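Local coordinates for 4-alpha-glucanotransferase (Aquifex aeolicus, PDB 1TZ7), which belongs to the amylomaltase (disproportionating enzyme, D-enzyme) family of glucanotransferases and is built around a parallel beta/alpha barrel, at residues T31-I39 against L107-Y117. Numbering follows the deposited sequence.
Sequences TSLPSPYGI and LKRFPLGEALY
Tyr-37 lays its ring along the chain at Leu-107 to Arg-109: Lys-108 O meets the ring edge near its plane, 3.4 Å from Tyr-37 CD1, while both methyls of Leu-107 close on the hydroxyl end. CG, anti to the carbonyl carbon (chi1 -59°), turns the ring along that chain, and its OH hydrogen-bonds Glu-94 OE1. Beside it, the Arg-109 chain, bent at chi2 and chi3, folds back along Pro-36, whose CB lies at the guanidinium edge, 3.5 Å from Arg-109 NH1. Two nearly straight backbone bonds pin the loop: Phe-110 N to Pro-36 O at 2.8 Å and Leu-116 N to Gly-38 O at 2.9 Å. Gly-38, at positive phi, also sets its N near Phe-110 CD2 and its CA near Leu-116 CD2. Further along, the Ile-39 and Tyr-117 side chains cross at about a right angle, Ile-39 CD1 coming obliquely to within 3.6 Å of Tyr-117 CE2; the Tyr-117 OH hydrogen-bonds Trp-479 O and also touches Thr-31 CG2 at 3.7 Å. Leu-112 CD1 packs on CB of Pro-34, the residue at the centre of an inverse gamma turn. The arrangement joins two connecting segments of a beta/alpha-barrel enzyme: the link from barrel strand 23-27 to helix 44-56, and the approach to helix 117-133, whose N-cap position is Leu-116.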
ATOM      1  N   THR A  31       2.643  -7.204  -7.092  1.00 27.87           N
ATOM      2  CA  THR A  31       2.048  -7.468  -8.417  1.00 25.07           C
ATOM      3  C   THR A  31       3.079  -7.335  -9.530  1.00 22.75           C
ATOM      4  O   THR A  31       2.963  -7.981 -10.564  1.00 21.76           O
ATOM      5  CB  THR A  31       0.867  -6.505  -8.701  1.00 31.32           C
ATOM      6  OG1 THR A  31       1.309  -5.144  -8.609  1.00 20.27           O
ATOM      7  CG2 THR A  31      -0.223  -6.631  -7.639  1.00 20.60           C
ATOM      8  N   SER A  32       4.084  -6.488  -9.310  1.00 25.43           N
ATOM      9  CA  SER A  32       5.080  -6.176 -10.339  1.00 25.36           C
ATOM     10  C   SER A  32       6.141  -7.277 -10.496  1.00 24.16           C
ATOM     11  O   SER A  32       6.902  -7.275 -11.464  1.00 25.39           O
ATOM     12  CB  SER A  32       5.762  -4.840 -10.029  1.00 28.00           C
ATOM     13  OG  SER A  32       4.823  -3.786 -10.015  1.00 28.86           O
ATOM     14  N   LEU A  33       6.183  -8.212  -9.547  1.00 28.28           N
ATOM     15  CA  LEU A  33       7.075  -9.387  -9.648  1.00 27.93           C
ATOM     16  C   LEU A  33       6.761 -10.171 -10.925  1.00 28.21           C
ATOM     17  O   LEU A  33       5.597 -10.287 -11.312  1.00 27.07           O
ATOM     18  CB  LEU A  33       6.879 -10.313  -8.438  1.00 30.05           C
ATOM     19  CG  LEU A  33       7.795 -10.247  -7.194  1.00 31.66           C
ATOM     20  CD1 LEU A  33       8.980  -9.319  -7.255  1.00 25.15           C
ATOM     21  CD2 LEU A  33       7.043 -10.194  -5.858  1.00 29.03           C
ATOM     22  N   PRO A  34       7.799 -10.712 -11.579  1.00 27.53           N
ATOM     23  CA  PRO A  34       7.629 -11.430 -12.852  1.00 24.22           C
ATOM     24  C   PRO A  34       7.213 -12.910 -12.690  1.00 26.21           C
ATOM     25  O   PRO A  34       7.828 -13.792 -13.289  1.00 23.13           O
ATOM     26  CB  PRO A  34       9.019 -11.331 -13.485  1.00 27.34           C
ATOM     27  CG  PRO A  34       9.963 -11.308 -12.319  1.00 26.19           C
ATOM     28  CD  PRO A  34       9.214 -10.652 -11.164  1.00 28.94           C
ATOM     29  N   SER A  35       6.174 -13.162 -11.902  1.00 25.50           N
ATOM     30  CA  SER A  35       5.682 -14.519 -11.696  1.00 24.00           C
ATOM     31  C   SER A  35       4.898 -14.996 -12.921  1.00 32.52           C
ATOM     32  O   SER A  35       4.388 -14.184 -13.688  1.00 22.70           O
ATOM     33  CB  SER A  35       4.797 -14.579 -10.454  1.00 29.90           C
ATOM     34  OG  SER A  35       5.473 -14.054  -9.323  1.00 29.16           O
ATOM     35  N   PRO A  36       4.806 -16.316 -13.103  1.00 32.03           N
ATOM     36  CA  PRO A  36       4.357 -16.889 -14.373  1.00 34.00           C
ATOM     37  C   PRO A  36       2.830 -16.964 -14.551  1.00 31.19           C
ATOM     38  O   PRO A  36       2.389 -17.463 -15.577  1.00 25.05           O
ATOM     39  CB  PRO A  36       4.959 -18.315 -14.351  1.00 29.33           C
ATOM     40  CG  PRO A  36       5.626 -18.468 -12.965  1.00 33.43           C
ATOM     41  CD  PRO A  36       5.137 -17.358 -12.121  1.00 35.16           C
ATOM     42  N   TYR A  37       2.046 -16.482 -13.580  1.00 24.02           N
ATOM     43  CA  TYR A  37       0.589 -16.724 -13.597  1.00 28.82           C
ATOM     44  C   TYR A  37      -0.238 -15.434 -13.741  1.00 29.15           C
ATOM     45  O   TYR A  37      -1.321 -15.304 -13.159  1.00 26.99           O
ATOM     46  CB  TYR A  37       0.174 -17.513 -12.356  1.00 29.77           C
ATOM     47  CG  TYR A  37       0.877 -18.842 -12.261  1.00 31.46           C
ATOM     48  CD1 TYR A  37       0.572 -19.870 -13.145  1.00 28.64           C
ATOM     49  CD2 TYR A  37       1.867 -19.064 -11.312  1.00 25.43           C
ATOM     50  CE1 TYR A  37       1.220 -21.089 -13.076  1.00 44.71           C
ATOM     51  CE2 TYR A  37       2.524 -20.280 -11.234  1.00 35.78           C
ATOM     52  CZ  TYR A  37       2.194 -21.292 -12.122  1.00 37.71           C
ATOM     53  OH  TYR A  37       2.839 -22.505 -12.054  1.00 35.11           O
ATOM     54  N   GLY A  38       0.279 -14.494 -14.536  1.00 26.41           N
ATOM     55  CA  GLY A  38      -0.491 -13.334 -14.964  1.00 24.41           C
ATOM     56  C   GLY A  38      -0.274 -12.133 -14.072  1.00 26.03           C
ATOM     57  O   GLY A  38      -0.661 -11.024 -14.409  1.00 19.02           O
ATOM     58  N   ILE A  39       0.353 -12.363 -12.928  1.00 26.57           N
ATOM     59  CA  ILE A  39       0.557 -11.322 -11.932  1.00 23.79           C
ATOM     60  C   ILE A  39       1.633 -11.773 -10.937  1.00 27.38           C
ATOM     61  O   ILE A  39       1.872 -12.968 -10.774  1.00 23.50           O
ATOM     62  CB  ILE A  39      -0.788 -11.022 -11.190  1.00 24.64           C
ATOM     63  CG1 ILE A  39      -0.674  -9.751 -10.361  1.00 26.69           C
ATOM     64  CG2 ILE A  39      -1.199 -12.207 -10.304  1.00 22.44           C
ATOM     65  CD1 ILE A  39      -2.018  -9.126 -10.029  1.00 29.30           C
ATOM     66  N   LEU A 107      -2.466 -25.811 -13.356  1.00 48.23           N
ATOM     67  CA  LEU A 107      -1.517 -24.708 -13.517  1.00 46.68           C
ATOM     68  C   LEU A 107      -1.390 -24.319 -14.984  1.00 44.92           C
ATOM     69  O   LEU A 107      -1.457 -25.171 -15.871  1.00 50.32           O
ATOM     70  CB  LEU A 107      -0.142 -25.091 -12.956  1.00 45.40           C
ATOM     71  CG  LEU A 107      -0.048 -25.245 -11.435  1.00 47.91           C
ATOM     72  CD1 LEU A 107       1.355 -25.658 -11.036  1.00 48.21           C
ATOM     73  CD2 LEU A 107      -0.452 -23.952 -10.719  1.00 42.48           C
ATOM     74  N   LYS A 108      -1.199 -23.028 -15.231  1.00 47.76           N
ATOM     75  CA  LYS A 108      -1.351 -22.467 -16.567  1.00 50.18           C
ATOM     76  C   LYS A 108      -0.494 -21.198 -16.725  1.00 44.00           C
ATOM     77  O   LYS A 108      -0.862 -20.127 -16.251  1.00 39.02           O
ATOM     78  CB  LYS A 108      -2.822 -22.144 -16.825  1.00 54.45           C
ATOM     79  CG  LYS A 108      -3.099 -21.485 -18.162  1.00 60.42           C
ATOM     80  CD  LYS A 108      -4.599 -21.382 -18.427  1.00 73.24           C
ATOM     81  CE  LYS A 108      -5.347 -20.730 -17.250  1.00 71.63           C
ATOM     82  NZ  LYS A 108      -6.594 -20.026 -17.672  1.00 67.09           N
ATOM     83  N   ARG A 109       0.643 -21.340 -17.399  1.00 44.96           N
ATOM     84  CA  ARG A 109       1.603 -20.247 -17.540  1.00 44.45           C
ATOM     85  C   ARG A 109       1.067 -19.144 -18.465  1.00 44.05           C
ATOM     86  O   ARG A 109       0.414 -19.425 -19.467  1.00 45.30           O
ATOM     87  CB  ARG A 109       2.937 -20.777 -18.090  1.00 51.50           C
ATOM     88  CG  ARG A 109       4.087 -20.727 -17.096  1.00 54.90           C
ATOM     89  CD  ARG A 109       3.949 -21.710 -15.930  1.00 62.79           C
ATOM     90  NE  ARG A 109       5.015 -22.716 -15.917  1.00 73.98           N
ATOM     91  CZ  ARG A 109       6.299 -22.456 -15.651  1.00 76.68           C
ATOM     92  NH1 ARG A 109       6.694 -21.215 -15.374  1.00 73.84           N
ATOM     93  NH2 ARG A 109       7.193 -23.440 -15.664  1.00 81.25           N
ATOM     94  N   PHE A 110       1.351 -17.895 -18.105  1.00 42.15           N
ATOM     95  CA  PHE A 110       1.186 -16.759 -19.012  1.00 41.82           C
ATOM     96  C   PHE A 110       2.552 -16.094 -19.245  1.00 41.39           C
ATOM     97  O   PHE A 110       3.388 -16.065 -18.345  1.00 35.04           O
ATOM     98  CB  PHE A 110       0.214 -15.735 -18.414  1.00 37.90           C
ATOM     99  CG  PHE A 110      -1.170 -16.280 -18.162  1.00 44.61           C
ATOM    100  CD1 PHE A 110      -2.168 -16.149 -19.119  1.00 46.26           C
ATOM    101  CD2 PHE A 110      -1.473 -16.919 -16.965  1.00 42.99           C
ATOM    102  CE1 PHE A 110      -3.444 -16.650 -18.886  1.00 40.98           C
ATOM    103  CE2 PHE A 110      -2.751 -17.421 -16.730  1.00 37.04           C
ATOM    104  CZ  PHE A 110      -3.731 -17.285 -17.690  1.00 49.77           C
ATOM    105  N   PRO A 111       2.775 -15.563 -20.453  1.00 45.10           N
ATOM    106  CA  PRO A 111       4.014 -14.827 -20.758  1.00 44.18           C
ATOM    107  C   PRO A 111       4.167 -13.557 -19.912  1.00 40.25           C
ATOM    108  O   PRO A 111       3.160 -12.974 -19.484  1.00 29.66           O
ATOM    109  CB  PRO A 111       3.852 -14.467 -22.246  1.00 45.60           C
ATOM    110  CG  PRO A 111       2.789 -15.380 -22.752  1.00 47.67           C
ATOM    111  CD  PRO A 111       1.874 -15.627 -21.614  1.00 47.49           C
ATOM    112  N   LEU A 112       5.412 -13.138 -19.676  1.00 39.91           N
ATOM    113  CA  LEU A 112       5.680 -11.969 -18.837  1.00 41.59           C
ATOM    114  C   LEU A 112       5.223 -10.697 -19.547  1.00 47.36           C
ATOM    115  O   LEU A 112       5.783 -10.308 -20.578  1.00 49.78           O
ATOM    116  CB  LEU A 112       7.179 -11.864 -18.506  1.00 40.22           C
ATOM    117  CG  LEU A 112       7.853 -13.045 -17.790  1.00 47.16           C
ATOM    118  CD1 LEU A 112       9.072 -12.664 -16.962  1.00 52.20           C
ATOM    119  CD2 LEU A 112       6.921 -14.015 -17.076  1.00 54.57           C
ATOM    120  N   GLY A 113       4.201 -10.059 -18.994  1.00 40.95           N
ATOM    121  CA  GLY A 113       3.751  -8.766 -19.471  1.00 36.63           C
ATOM    122  C   GLY A 113       3.124  -7.958 -18.357  1.00 36.48           C
ATOM    123  O   GLY A 113       3.519  -8.074 -17.197  1.00 31.89           O
ATOM    124  N   GLU A 114       2.138  -7.142 -18.705  1.00 32.25           N
ATOM    125  CA  GLU A 114       1.407  -6.355 -17.710  1.00 34.21           C
ATOM    126  C   GLU A 114       0.491  -7.251 -16.875  1.00 30.44           C
ATOM    127  O   GLU A 114       0.099  -8.336 -17.312  1.00 36.97           O
ATOM    128  CB  GLU A 114       0.580  -5.263 -18.393  1.00 34.06           C
ATOM    129  CG  GLU A 114       1.403  -4.275 -19.213  1.00 47.94           C
ATOM    130  CD  GLU A 114       2.249  -3.354 -18.351  1.00 61.30           C
ATOM    131  OE1 GLU A 114       1.824  -2.203 -18.117  1.00 72.16           O
ATOM    132  OE2 GLU A 114       3.343  -3.782 -17.908  1.00 66.77           O
ATOM    133  N   ALA A 115       0.156  -6.789 -15.671  1.00 29.47           N
ATOM    134  CA  ALA A 115      -0.691  -7.552 -14.755  1.00 26.49           C
ATOM    135  C   ALA A 115      -2.060  -7.788 -15.369  1.00 27.54           C
ATOM    136  O   ALA A 115      -2.746  -6.842 -15.768  1.00 27.30           O
ATOM    137  CB  ALA A 115      -0.825  -6.827 -13.437  1.00 30.62           C
ATOM    138  N   LEU A 116      -2.449  -9.054 -15.443  1.00 19.72           N
ATOM    139  CA  LEU A 116      -3.679  -9.448 -16.100  1.00 23.08           C
ATOM    140  C   LEU A 116      -4.806  -9.578 -15.059  1.00 18.31           C
ATOM    141  O   LEU A 116      -5.277 -10.680 -14.768  1.00 30.24           O
ATOM    142  CB  LEU A 116      -3.479 -10.793 -16.819  1.00 28.53           C
ATOM    143  CG  LEU A 116      -2.892 -10.832 -18.251  1.00 35.31           C
ATOM    144  CD1 LEU A 116      -2.476  -9.491 -18.857  1.00 28.50           C
ATOM    145  CD2 LEU A 116      -1.868 -11.948 -18.484  1.00 39.90           C
ATOM    146  N   TYR A 117      -5.225  -8.438 -14.508  1.00 21.82           N
ATOM    147  CA  TYR A 117      -6.139  -8.425 -13.361  1.00 22.64           C
ATOM    148  C   TYR A 117      -7.426  -9.197 -13.653  1.00 30.06           C
ATOM    149  O   TYR A 117      -7.796 -10.101 -12.909  1.00 25.36           O
ATOM    150  CB  TYR A 117      -6.464  -6.986 -12.952  1.00 24.77           C
ATOM    151  CG  TYR A 117      -5.377  -6.343 -12.122  1.00 23.25           C
ATOM    152  CD1 TYR A 117      -4.579  -5.332 -12.647  1.00 27.44           C
ATOM    153  CD2 TYR A 117      -5.140  -6.755 -10.818  1.00 27.55           C
ATOM    154  CE1 TYR A 117      -3.581  -4.745 -11.896  1.00 27.55           C
ATOM    155  CE2 TYR A 117      -4.142  -6.176 -10.052  1.00 28.27           C
ATOM    156  CZ  TYR A 117      -3.365  -5.171 -10.594  1.00 18.93           C
ATOM    157  OH  TYR A 117      -2.373  -4.594  -9.838  1.00 18.89           O
TER